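Local coordinates for invertase/pectin methylesterase inhibitor family protein (Arabidopsis thaliana, PDB 1X90) that inhibits plant pectin methylesterases, binding them as a secreted, helical protein of the cell-wall space, at residues A[52-57]-A[126-131]; A[103-108]-A[141-146]. The protein carries 1 engineered substitution. One frame throughout, in Å; residues are numbered along the deposited sequence.

Interaction 1. Residues A[52-57]-A[126-131]; sequences LKKLQS and SSVVNN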
ATOM      1  N   LEU A  52       5.387  13.104   1.271  1.00 40.94           N
ATOM      2  CA  LEU A  52       5.790  13.807   0.050  1.00 41.82           C
ATOM      3  C   LEU A  52       5.756  15.314   0.213  1.00 44.40           C
ATOM      4  O   LEU A  52       6.732  16.005  -0.081  1.00 42.16           O
ATOM      5  CB  LEU A  52       4.903  13.450  -1.137  1.00 40.13           C
ATOM      6  CG  LEU A  52       5.317  14.133  -2.449  1.00 32.84           C
ATOM      7  CD1 LEU A  52       6.707  13.681  -2.874  1.00 27.57           C
ATOM      8  CD2 LEU A  52       4.323  13.789  -3.538  1.00 30.89           C
ATOM      9  N   LYS A  53       4.633  15.845   0.673  1.00 46.66           N
ATOM     10  CA  LYS A  53       4.579  17.283   0.830  1.00 53.58           C
ATOM     11  C   LYS A  53       5.728  17.722   1.741  1.00 49.64           C
ATOM     12  O   LYS A  53       6.536  18.572   1.374  1.00 52.16           O
ATOM     13  CB  LYS A  53       3.226  17.728   1.407  1.00 58.75           C
ATOM     14  CG  LYS A  53       2.978  17.346   2.866  1.00 72.00           C
ATOM     15  CD  LYS A  53       1.767  18.102   3.444  1.00 80.76           C
ATOM     16  CE  LYS A  53       1.518  17.759   4.920  1.00 78.73           C
ATOM     17  NZ  LYS A  53       0.342  18.515   5.451  1.00 76.54           N
ATOM     18  N   LYS A  54       5.806  17.098   2.909  1.00 47.42           N
ATOM     19  CA  LYS A  54       6.812  17.393   3.917  1.00 44.52           C
ATOM     20  C   LYS A  54       8.241  17.417   3.357  1.00 45.31           C
ATOM     21  O   LYS A  54       9.057  18.268   3.734  1.00 47.82           O
ATOM     22  CB  LYS A  54       6.688  16.359   5.030  1.00 46.59           C
ATOM     23  CG  LYS A  54       7.517  16.642   6.266  1.00 51.90           C
ATOM     24  CD  LYS A  54       7.433  15.461   7.223  1.00 62.10           C
ATOM     25  CE  LYS A  54       7.745  14.126   6.508  1.00 66.97           C
ATOM     26  NZ  LYS A  54       6.599  13.150   6.509  1.00 60.34           N
ATOM     27  N   LEU A  55       8.556  16.474   2.477  1.00 37.99           N
ATOM     28  CA  LEU A  55       9.872  16.444   1.875  1.00 37.34           C
ATOM     29  C   LEU A  55      10.016  17.683   0.979  1.00 41.79           C
ATOM     30  O   LEU A  55      11.015  18.416   1.052  1.00 38.87           O
ATOM     31  CB  LEU A  55      10.034  15.187   1.031  1.00 35.84           C
ATOM     32  CG  LEU A  55      10.067  13.843   1.749  1.00 35.58           C
ATOM     33  CD1 LEU A  55       9.918  12.723   0.724  1.00 36.04           C
ATOM     34  CD2 LEU A  55      11.365  13.713   2.532  1.00 33.07           C
ATOM     35  N   GLN A  56       9.018  17.906   0.125  1.00 42.76           N
ATOM     36  CA  GLN A  56       9.025  19.064  -0.776  1.00 45.91           C
ATOM     37  C   GLN A  56       9.201  20.336   0.033  1.00 44.94           C
ATOM     38  O   GLN A  56       9.875  21.262  -0.416  1.00 47.98           O
ATOM     39  CB  GLN A  56       7.723  19.148  -1.582  1.00 51.45           C
ATOM     40  CG  GLN A  56       7.454  17.925  -2.452  1.00 55.09           C
ATOM     41  CD  GLN A  56       6.133  18.001  -3.189  1.00 55.18           C
ATOM     42  OE1 GLN A  56       5.134  18.477  -2.647  1.00 53.80           O
ATOM     43  NE2 GLN A  56       6.116  17.509  -4.428  1.00 56.94           N
ATOM     44  N   SER A  57       8.607  20.371   1.227  1.00 38.36           N
ATOM     45  CA  SER A  57       8.720  21.529   2.088  1.00 38.07           C
ATOM     46  C   SER A  57      10.113  21.668   2.657  1.00 43.85           C
ATOM     47  O   SER A  57      10.710  22.750   2.582  1.00 47.79           O
ATOM     48  CB  SER A  57       7.735  21.438   3.233  1.00 45.32           C
ATOM     49  OG  SER A  57       6.418  21.642   2.747  1.00 66.86           O
ATOM     50  N   SER A 126      12.432  12.947  11.450  1.00 51.94           N
ATOM     51  CA  SER A 126      11.774  11.799  12.080  1.00 48.47           C
ATOM     52  C   SER A 126      10.648  11.297  11.185  1.00 47.05           C
ATOM     53  O   SER A 126      10.633  10.139  10.753  1.00 46.68           O
ATOM     54  CB  SER A 126      11.174  12.196  13.443  1.00 45.74           C
ATOM     55  OG  SER A 126      12.065  12.978  14.222  1.00 54.84           O
ATOM     56  N   SER A 127       9.713  12.212  10.938  1.00 46.17           N
ATOM     57  CA  SER A 127       8.520  12.003  10.142  1.00 43.24           C
ATOM     58  C   SER A 127       8.764  11.185   8.884  1.00 41.43           C
ATOM     59  O   SER A 127       8.115  10.166   8.658  1.00 40.75           O
ATOM     60  CB  SER A 127       7.932  13.373   9.783  1.00 44.74           C
ATOM     61  OG  SER A 127       6.754  13.233   9.024  1.00 53.16           O
ATOM     62  N   VAL A 128       9.707  11.634   8.066  1.00 43.53           N
ATOM     63  CA  VAL A 128      10.028  10.945   6.822  1.00 42.34           C
ATOM     64  C   VAL A 128      10.412   9.507   7.123  1.00 40.73           C
ATOM     65  O   VAL A 128       9.951   8.572   6.464  1.00 40.22           O
ATOM     66  CB  VAL A 128      11.184  11.639   6.102  1.00 39.93           C
ATOM     67  CG1 VAL A 128      11.484  10.927   4.807  1.00 42.36           C
ATOM     68  CG2 VAL A 128      10.818  13.086   5.834  1.00 43.13           C
ATOM     69  N   VAL A 129      11.247   9.339   8.139  1.00 37.66           N
ATOM     70  CA  VAL A 129      11.691   8.021   8.558  1.00 40.01           C
ATOM     71  C   VAL A 129      10.555   7.095   9.004  1.00 42.81           C
ATOM     72  O   VAL A 129      10.447   5.954   8.541  1.00 40.12           O
ATOM     73  CB  VAL A 129      12.713   8.129   9.713  1.00 39.40           C
ATOM     74  CG1 VAL A 129      13.023   6.748  10.278  1.00 38.46           C
ATOM     75  CG2 VAL A 129      14.000   8.763   9.193  1.00 44.18           C
ATOM     76  N   ASN A 130       9.700   7.582   9.896  1.00 39.63           N
ATOM     77  CA  ASN A 130       8.628   6.747  10.404  1.00 39.82           C
ATOM     78  C   ASN A 130       7.638   6.362   9.329  1.00 39.55           C
ATOM     79  O   ASN A 130       7.291   5.193   9.182  1.00 34.22           O
ATOM     80  CB  ASN A 130       7.903   7.452  11.547  1.00 49.20           C
ATOM     81  CG  ASN A 130       8.844   8.255  12.424  1.00 61.18           C
ATOM     82  OD1 ASN A 130       9.965   7.826  12.724  1.00 69.27           O
ATOM     83  ND2 ASN A 130       8.391   9.431  12.847  1.00 69.36           N
ATOM     84  N   ASN A 131       7.172   7.356   8.588  1.00 36.37           N
ATOM     85  CA  ASN A 131       6.218   7.102   7.531  1.00 34.57           C
ATOM     86  C   ASN A 131       6.798   6.134   6.533  1.00 31.79           C
ATOM     87  O   ASN A 131       6.093   5.280   6.011  1.00 33.87           O
ATOM     88  CB  ASN A 131       5.845   8.399   6.837  1.00 42.18           C
ATOM     89  CG  ASN A 131       4.955   9.256   7.688  1.00 40.67           C
ATOM     90  OD1 ASN A 131       3.810   8.913   7.929  1.00 47.09           O
ATOM     91  ND2 ASN A 131       5.485  10.370   8.169  1.00 49.70           N
TER

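Interaction 2. Residues A[103-108]-A[141-146]; sequences KVSAAL and IALVIS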
ATOM      1  N   LYS A 103       2.452  -3.456  -8.565  1.00 33.76           N
ATOM      2  CA  LYS A 103       2.352  -2.056  -8.215  1.00 33.24           C
ATOM      3  C   LYS A 103       2.677  -1.783  -6.761  1.00 34.32           C
ATOM      4  O   LYS A 103       3.326  -0.791  -6.445  1.00 31.35           O
ATOM      5  CB  LYS A 103       0.959  -1.553  -8.547  1.00 35.24           C
ATOM      6  CG  LYS A 103       0.947  -0.678  -9.766  1.00 42.62           C
ATOM      7  CD  LYS A 103       1.685  -1.306 -10.925  1.00 43.92           C
ATOM      8  CE  LYS A 103       1.537  -0.445 -12.181  1.00 47.90           C
ATOM      9  NZ  LYS A 103       2.395  -0.896 -13.320  1.00 53.54           N
ATOM     10  N   VAL A 104       2.214  -2.656  -5.873  1.00 37.41           N
ATOM     11  CA  VAL A 104       2.504  -2.497  -4.456  1.00 34.94           C
ATOM     12  C   VAL A 104       4.004  -2.681  -4.229  1.00 34.70           C
ATOM     13  O   VAL A 104       4.607  -1.929  -3.467  1.00 33.76           O
ATOM     14  CB  VAL A 104       1.728  -3.517  -3.591  1.00 32.88           C
ATOM     15  CG1 VAL A 104       2.188  -3.433  -2.144  1.00 32.23           C
ATOM     16  CG2 VAL A 104       0.250  -3.225  -3.659  1.00 26.14           C
ATOM     17  N   SER A 105       4.611  -3.668  -4.880  1.00 31.22           N
ATOM     18  CA  SER A 105       6.050  -3.871  -4.713  1.00 35.71           C
ATOM     19  C   SER A 105       6.749  -2.565  -5.043  1.00 38.41           C
ATOM     20  O   SER A 105       7.387  -1.952  -4.174  1.00 36.74           O
ATOM     21  CB  SER A 105       6.566  -4.964  -5.646  1.00 30.23           C
ATOM     22  OG  SER A 105       5.880  -6.179  -5.408  1.00 37.28           O
ATOM     23  N   ALA A 106       6.621  -2.156  -6.304  1.00 34.25           N
ATOM     24  CA  ALA A 106       7.202  -0.913  -6.804  1.00 35.58           C
ATOM     25  C   ALA A 106       7.125   0.200  -5.762  1.00 38.15           C
ATOM     26  O   ALA A 106       8.142   0.822  -5.428  1.00 43.08           O
ATOM     27  CB  ALA A 106       6.474  -0.478  -8.077  1.00 32.68           C
ATOM     28  N   ALA A 107       5.919   0.465  -5.265  1.00 31.42           N
ATOM     29  CA  ALA A 107       5.737   1.491  -4.252  1.00 34.45           C
ATOM     30  C   ALA A 107       6.660   1.197  -3.069  1.00 41.47           C
ATOM     31  O   ALA A 107       7.403   2.079  -2.636  1.00 45.36           O
ATOM     32  CB  ALA A 107       4.286   1.537  -3.791  1.00 29.04           C
ATOM     33  N   LEU A 108       6.624  -0.046  -2.571  1.00 46.59           N
ATOM     34  CA  LEU A 108       7.453  -0.484  -1.440  1.00 39.86           C
ATOM     35  C   LEU A 108       8.925  -0.182  -1.702  1.00 39.19           C
ATOM     36  O   LEU A 108       9.637   0.294  -0.823  1.00 44.95           O
ATOM     37  CB  LEU A 108       7.261  -1.990  -1.188  1.00 38.34           C
ATOM     38  CG  LEU A 108       7.920  -2.677   0.017  1.00 31.58           C
ATOM     39  CD1 LEU A 108       7.748  -4.162  -0.112  1.00 27.36           C
ATOM     40  CD2 LEU A 108       9.392  -2.379   0.066  1.00 30.26           C
ATOM     41  N   ILE A 141       1.478  -5.760   3.987  1.00 40.36           N
ATOM     42  CA  ILE A 141       0.109  -6.273   4.112  1.00 41.61           C
ATOM     43  C   ILE A 141      -0.566  -6.385   2.741  1.00 40.35           C
ATOM     44  O   ILE A 141      -0.996  -7.466   2.337  1.00 48.70           O
ATOM     45  CB  ILE A 141      -0.741  -5.335   4.993  1.00 38.37           C
ATOM     46  CG1 ILE A 141      -0.169  -5.306   6.404  1.00 30.65           C
ATOM     47  CG2 ILE A 141      -2.189  -5.763   4.973  1.00 44.06           C
ATOM     48  CD1 ILE A 141      -0.881  -4.368   7.321  1.00 32.72           C
ATOM     49  N   ALA A 142      -0.635  -5.265   2.030  1.00 37.82           N
ATOM     50  CA  ALA A 142      -1.253  -5.219   0.717  1.00 35.41           C
ATOM     51  C   ALA A 142      -0.652  -6.259  -0.214  1.00 37.91           C
ATOM     52  O   ALA A 142      -1.353  -6.856  -1.032  1.00 36.56           O
ATOM     53  CB  ALA A 142      -1.098  -3.832   0.135  1.00 41.43           C
ATOM     54  N   LEU A 143       0.655  -6.472  -0.111  1.00 41.67           N
ATOM     55  CA  LEU A 143       1.286  -7.500  -0.932  1.00 38.89           C
ATOM     56  C   LEU A 143       0.643  -8.850  -0.622  1.00 37.95           C
ATOM     57  O   LEU A 143       0.237  -9.565  -1.535  1.00 36.80           O
ATOM     58  CB  LEU A 143       2.784  -7.577  -0.665  1.00 35.56           C
ATOM     59  CG  LEU A 143       3.613  -6.615  -1.516  1.00 40.22           C
ATOM     60  CD1 LEU A 143       5.094  -6.818  -1.165  1.00 29.40           C
ATOM     61  CD2 LEU A 143       3.347  -6.841  -3.033  1.00 33.22           C
ATOM     62  N   VAL A 144       0.530  -9.189   0.661  1.00 34.09           N
ATOM     63  CA  VAL A 144      -0.081 -10.455   1.029  1.00 40.25           C
ATOM     64  C   VAL A 144      -1.500 -10.546   0.450  1.00 43.87           C
ATOM     65  O   VAL A 144      -1.816 -11.467  -0.320  1.00 45.11           O
ATOM     66  CB  VAL A 144      -0.125 -10.632   2.575  1.00 46.66           C
ATOM     67  CG1 VAL A 144      -0.875 -11.954   2.958  1.00 34.76           C
ATOM     68  CG2 VAL A 144       1.297 -10.654   3.118  1.00 27.37           C
ATOM     69  N   ILE A 145      -2.352  -9.597   0.815  1.00 41.18           N
ATOM     70  CA  ILE A 145      -3.717  -9.583   0.307  1.00 43.94           C
ATOM     71  C   ILE A 145      -3.812  -9.724  -1.223  1.00 47.07           C
ATOM     72  O   ILE A 145      -4.690 -10.432  -1.725  1.00 50.42           O
ATOM     73  CB  ILE A 145      -4.441  -8.287   0.723  1.00 46.51           C
ATOM     74  CG1 ILE A 145      -4.734  -8.306   2.225  1.00 43.03           C
ATOM     75  CG2 ILE A 145      -5.732  -8.130  -0.066  1.00 51.11           C
ATOM     76  CD1 ILE A 145      -5.174  -6.975   2.758  1.00 40.25           C
ATOM     77  N   SER A 146      -2.928  -9.060  -1.969  1.00 44.40           N
ATOM     78  CA  SER A 146      -2.981  -9.151  -3.431  1.00 46.92           C
ATOM     79  C   SER A 146      -2.747 -10.590  -3.890  1.00 45.45           C
ATOM     80  O   SER A 146      -3.172 -10.987  -4.978  1.00 43.44           O
ATOM     81  CB  SER A 146      -1.931  -8.227  -4.081  1.00 49.01           C
ATOM     82  OG  SER A 146      -0.622  -8.788  -4.037  1.00 53.20           O
TER

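Interaction 1. Residues A[52-57]-A[126-131]
In the four-helix bundle of this inhibitor, the first and last long helices, 17-61 and 126-148, run side by side, and here Lys54 and Leu55 of the one meet Ser127 and Val128 of the other. The short segments run antiparallel at 149°, with axes 10.1 Å apart at their closest. Leu55 supplies the apolar part. Its CD2 branch lies across Val128 at about a right angle and touches both methyls, 3.4 Å from Val128 CG2 and 3.6 Å from Val128 CG1. Leu55 also packs on Cys74 and Val75 of helix 65-94, which brings in a third helix, and Val128 touches Thr51 and Ile58 of helix 17-61. Lys54 leaves its helix with CG anti to the backbone N (chi1 -171°), then bends at its third and fourth torsions, so that CE lies against Val128 CG2, the two side chains crossing obliquely, and the ammonium group ends beside Ser127. Lys54 NZ is modelled as donating to Ser127 OG, but that oxygen is placed too close to a neighbouring atom, so the bond is doubtful; Thr51 OG1 is a weak second partner. One turn on, Asn131 holds its amide between two bonds: OD1 accepts from Arg47, while ND2 folds back onto its own helix and reaches Ser127 O at 2.7 Å, from above the carbonyl plane rather than along a lone pair.

Interaction 2. Residues A[103-108]-A[141-146]
Apolar packing makes this contact, and Leu143 is its centre. Its side chain slides past Val104 in the opposite direction, bringing Leu143 CG within 3.5 Å of Val104 CG1, while Leu143 CD2 lies 3.7 Å from Val104 CB. The other branch turns to a different neighbour: Leu143 CD1 meets Leu108 CD1 at 3.9 Å, the two leucines crossing at about a right angle. Val104 CG1 and CG2 also both rest against the CB of Ala142, with CG1 at 4.0 Å. The two backbones come nearest where the CA atoms of Val104 and Leu143 lie 6.2 Å apart, a closeness consistent with the small side chain of Ala142 beside them. Cys139, one turn earlier on helix 126-148, extends the same apolar surface by touching Val104 and Leu108.

The two serines, Ser105 in the contact and Ser146 at its margin, each bond to a carbonyl of their own helix. Ser105 presents OG to Leu143 CD2 at 3.5 Å, a plain van der Waals contact, and hydrogen-bonds to Asn101 O one turn back. With chi1 at 78°, Ser146 turns its hydroxyl onto its own helix, giving the bond from Ser146 OG to Leu143 O at 2.8 Å; Asn101 ND2 adds a weak bond to the same OG from the other helix.

The segments run nearly antiparallel, at 165°, with axes 9.5 Å apart. This is the packing of an up-and-down four-helix bundle, here between its last two helices, 99-118 and 126-148, which follow each other in the chain and form an antiparallel pair.

How the interactions relate
Helix 126-148 takes part in both contacts. Interaction 1 uses its first residues, against helix 17-61; interaction 2 uses its later part, against helix 99-118. The centres lie 21 Å apart and the nearest atoms about 9 Å, so the two do not touch. Interaction 2 is near the middle of the chain, about 6 Å from its centre, while interaction 1 is about 17 Å out. Along the sequence the segments alternate: 52-57, 103-108, 126-131, 141-146. The last helix is thereby joined both to the first long helix and to the one just before it, closing the bundle of this PMEI-family inhibitor.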